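Local coordinates for protein 2-(3-amino-3-carboxypropyl)histidine synthase (Pyrococcus horikoshii, PDB 3LZD) that transfers the 3-amino-3-carboxypropyl group of S-adenosyl-L-methionine to a histidine of translation elongation factor 2, using a [4Fe-4S] cluster in the first step of diphthamide biosynthesis, at residues L110-S116 / P125-A131. Residues are numbered along the deposited sequence; the frame is centred on the assembly and turned at random.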
loop_
_atom_site.group_PDB
_atom_site.type_symbol
_atom_site.label_atom_id
_atom_site.label_comp_id
_atom_site.label_asym_id
_atom_site.label_seq_id
_atom_site.Cartn_x
_atom_site.Cartn_y
_atom_site.Cartn_z
ATOM N N LEU A 110 0.323 -19.682 -2.978
ATOM C CA LEU A 110 -0.250 -18.469 -3.545
ATOM C C LEU A 110 -0.813 -18.754 -4.945
ATOM O O LEU A 110 -0.193 -19.468 -5.736
ATOM C CB LEU A 110 0.861 -17.418 -3.664
ATOM C CG LEU A 110 0.640 -15.895 -3.717
ATOM C CD1 LEU A 110 1.512 -15.333 -4.826
ATOM C CD2 LEU A 110 -0.817 -15.524 -3.919
ATOM N N ILE A 111 -1.990 -18.224 -5.245
ATOM C CA ILE A 111 -2.543 -18.379 -6.583
ATOM C C ILE A 111 -2.513 -16.966 -7.158
ATOM O O ILE A 111 -3.077 -16.045 -6.577
ATOM C CB ILE A 111 -3.995 -18.896 -6.576
ATOM C CG1 ILE A 111 -4.043 -20.301 -5.976
ATOM C CG2 ILE A 111 -4.531 -18.961 -8.017
ATOM C CD1 ILE A 111 -5.445 -20.907 -5.964
ATOM N N HIS A 112 -1.830 -16.795 -8.284
ATOM C CA HIS A 112 -1.715 -15.478 -8.907
ATOM C C HIS A 112 -2.545 -15.455 -10.191
ATOM O O HIS A 112 -2.129 -15.995 -11.219
ATOM C CB HIS A 112 -0.250 -15.188 -9.221
ATOM C CG HIS A 112 -0.018 -13.824 -9.789
ATOM N ND1 HIS A 112 0.284 -12.733 -9.004
ATOM C CD2 HIS A 112 -0.083 -13.367 -11.062
ATOM C CE1 HIS A 112 0.395 -11.661 -9.769
ATOM N NE2 HIS A 112 0.175 -12.018 -11.022
ATOM N N LEU A 113 -3.717 -14.836 -10.140
ATOM C CA LEU A 113 -4.574 -14.817 -11.326
ATOM C C LEU A 113 -4.267 -13.705 -12.310
ATOM O O LEU A 113 -3.816 -12.625 -11.921
ATOM C CB LEU A 113 -6.043 -14.681 -10.924
ATOM C CG LEU A 113 -6.648 -15.749 -10.011
ATOM C CD1 LEU A 113 -8.111 -15.393 -9.757
ATOM C CD2 LEU A 113 -6.539 -17.121 -10.663
ATOM N N GLY A 114 -4.513 -13.990 -13.586
ATOM C CA GLY A 114 -4.358 -12.993 -14.630
ATOM C C GLY A 114 -3.022 -12.713 -15.273
ATOM O O GLY A 114 -2.974 -12.019 -16.287
ATOM N N HIS A 115 -1.939 -13.236 -14.720
ATOM C CA HIS A 115 -0.633 -12.975 -15.307
ATOM C C HIS A 115 0.212 -14.229 -15.273
ATOM O O HIS A 115 0.008 -15.101 -14.426
ATOM C CB HIS A 115 0.099 -11.868 -14.534
ATOM C CG HIS A 115 -0.735 -10.653 -14.275
ATOM N ND1 HIS A 115 -1.100 -10.259 -13.005
ATOM C CD2 HIS A 115 -1.296 -9.758 -15.122
ATOM C CE1 HIS A 115 -1.854 -9.177 -13.083
ATOM N NE2 HIS A 115 -1.989 -8.853 -14.356
ATOM N N SER A 116 1.172 -14.302 -16.189
ATOM C CA SER A 116 2.088 -15.428 -16.253
ATOM C C SER A 116 3.335 -15.059 -15.450
ATOM O O SER A 116 3.577 -13.892 -15.135
ATOM C CB SER A 116 2.470 -15.731 -17.698
ATOM O OG SER A 116 2.968 -14.567 -18.337
ATOM N N PRO A 125 5.020 -21.801 -2.729
ATOM C CA PRO A 125 4.689 -22.284 -4.068
ATOM C C PRO A 125 3.623 -21.364 -4.653
ATOM O O PRO A 125 2.651 -21.018 -3.985
ATOM C CB PRO A 125 4.162 -23.692 -3.805
ATOM C CG PRO A 125 4.959 -24.121 -2.625
ATOM C CD PRO A 125 4.892 -22.886 -1.742
ATOM N N THR A 126 3.809 -20.970 -5.901
ATOM C CA THR A 126 2.866 -20.077 -6.538
ATOM C C THR A 126 2.350 -20.612 -7.861
ATOM O O THR A 126 3.123 -21.053 -8.715
ATOM C CB THR A 126 3.522 -18.712 -6.770
ATOM O OG1 THR A 126 4.022 -18.220 -5.518
ATOM C CG2 THR A 126 2.507 -17.719 -7.346
ATOM N N ILE A 127 1.033 -20.594 -8.016
ATOM C CA ILE A 127 0.407 -21.031 -9.262
ATOM C C ILE A 127 0.000 -19.759 -10.021
ATOM O O ILE A 127 -0.712 -18.912 -9.473
ATOM C CB ILE A 127 -0.846 -21.886 -8.980
ATOM C CG1 ILE A 127 -0.423 -23.180 -8.262
ATOM C CG2 ILE A 127 -1.586 -22.212 -10.298
ATOM C CD1 ILE A 127 -1.593 -24.021 -7.764
ATOM N N PHE A 128 0.500 -19.607 -11.248
ATOM C CA PHE A 128 0.167 -18.451 -12.097
ATOM C C PHE A 128 -0.897 -18.904 -13.079
ATOM O O PHE A 128 -0.732 -19.930 -13.731
ATOM C CB PHE A 128 1.387 -17.966 -12.874
ATOM C CG PHE A 128 2.427 -17.340 -12.013
ATOM C CD1 PHE A 128 3.345 -18.124 -11.327
ATOM C CD2 PHE A 128 2.441 -15.960 -11.817
ATOM C CE1 PHE A 128 4.266 -17.541 -10.450
ATOM C CE2 PHE A 128 3.352 -15.374 -10.943
ATOM C CZ PHE A 128 4.263 -16.168 -10.263
ATOM N N VAL A 129 -1.982 -18.145 -13.174
ATOM C CA VAL A 129 -3.101 -18.481 -14.053
ATOM C C VAL A 129 -3.311 -17.369 -15.091
ATOM O O VAL A 129 -4.185 -16.527 -14.943
ATOM C CB VAL A 129 -4.404 -18.650 -13.245
ATOM C CG1 VAL A 129 -5.509 -19.194 -14.149
ATOM C CG2 VAL A 129 -4.170 -19.597 -12.039
ATOM N N PRO A 130 -2.498 -17.364 -16.155
ATOM C CA PRO A 130 -2.564 -16.371 -17.233
ATOM C C PRO A 130 -3.955 -16.253 -17.877
ATOM O O PRO A 130 -4.685 -17.236 -18.019
ATOM C CB PRO A 130 -1.527 -16.872 -18.243
ATOM C CG PRO A 130 -0.595 -17.700 -17.434
ATOM C CD PRO A 130 -1.498 -18.405 -16.454
ATOM N N ALA A 131 -4.303 -15.038 -18.282
ATOM C CA ALA A 131 -5.579 -14.783 -18.935
ATOM C C ALA A 131 -5.337 -14.735 -20.443
ATOM O O ALA A 131 -4.458 -14.021 -20.919
ATOM C CB ALA A 131 -6.152 -13.452 -18.455
#
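The ring of H112 meets the ring of F128 obliquely, planes at 45° and H112 CD2 3.7 Å from F128 CD2, while H112 NE2 shares a 2.9 Å hydrogen bond with H115 ND1. With Q61 OE1 bonded to H112 ND1, both ring nitrogens are engaged, which should hold the imidazole's rotation; its CG, anti to the backbone N (chi1 -177°), lies over the same sheet face as F128. The frame beneath is ordinary parallel pairing of two neighbouring strands: L110 O accepts from I127 N, and H112 N gives a nearly straight bond to I127 O at 2.7 Å. Regularity fails at G114, whose positive phi suits glycine: its N reaches V129 O from above the carbonyl plane (N-H...O angle 140°). The turned chain then brings H115 O to 3.5 Å from F128 CB, and S116 CB rests on P130 CG. On the other face L113 CD2 packs against V129 CB at 3.7 Å, beneath helices 43-52 and 67-78. One face is thus sealed by hydrocarbon; the other carries, beside L110 and F128, hydrogen bonds from Q61 through H112 to H115, which probably orient the H115 imidazole near, but not bound to, the iron-sulfur cluster about 7 Å away.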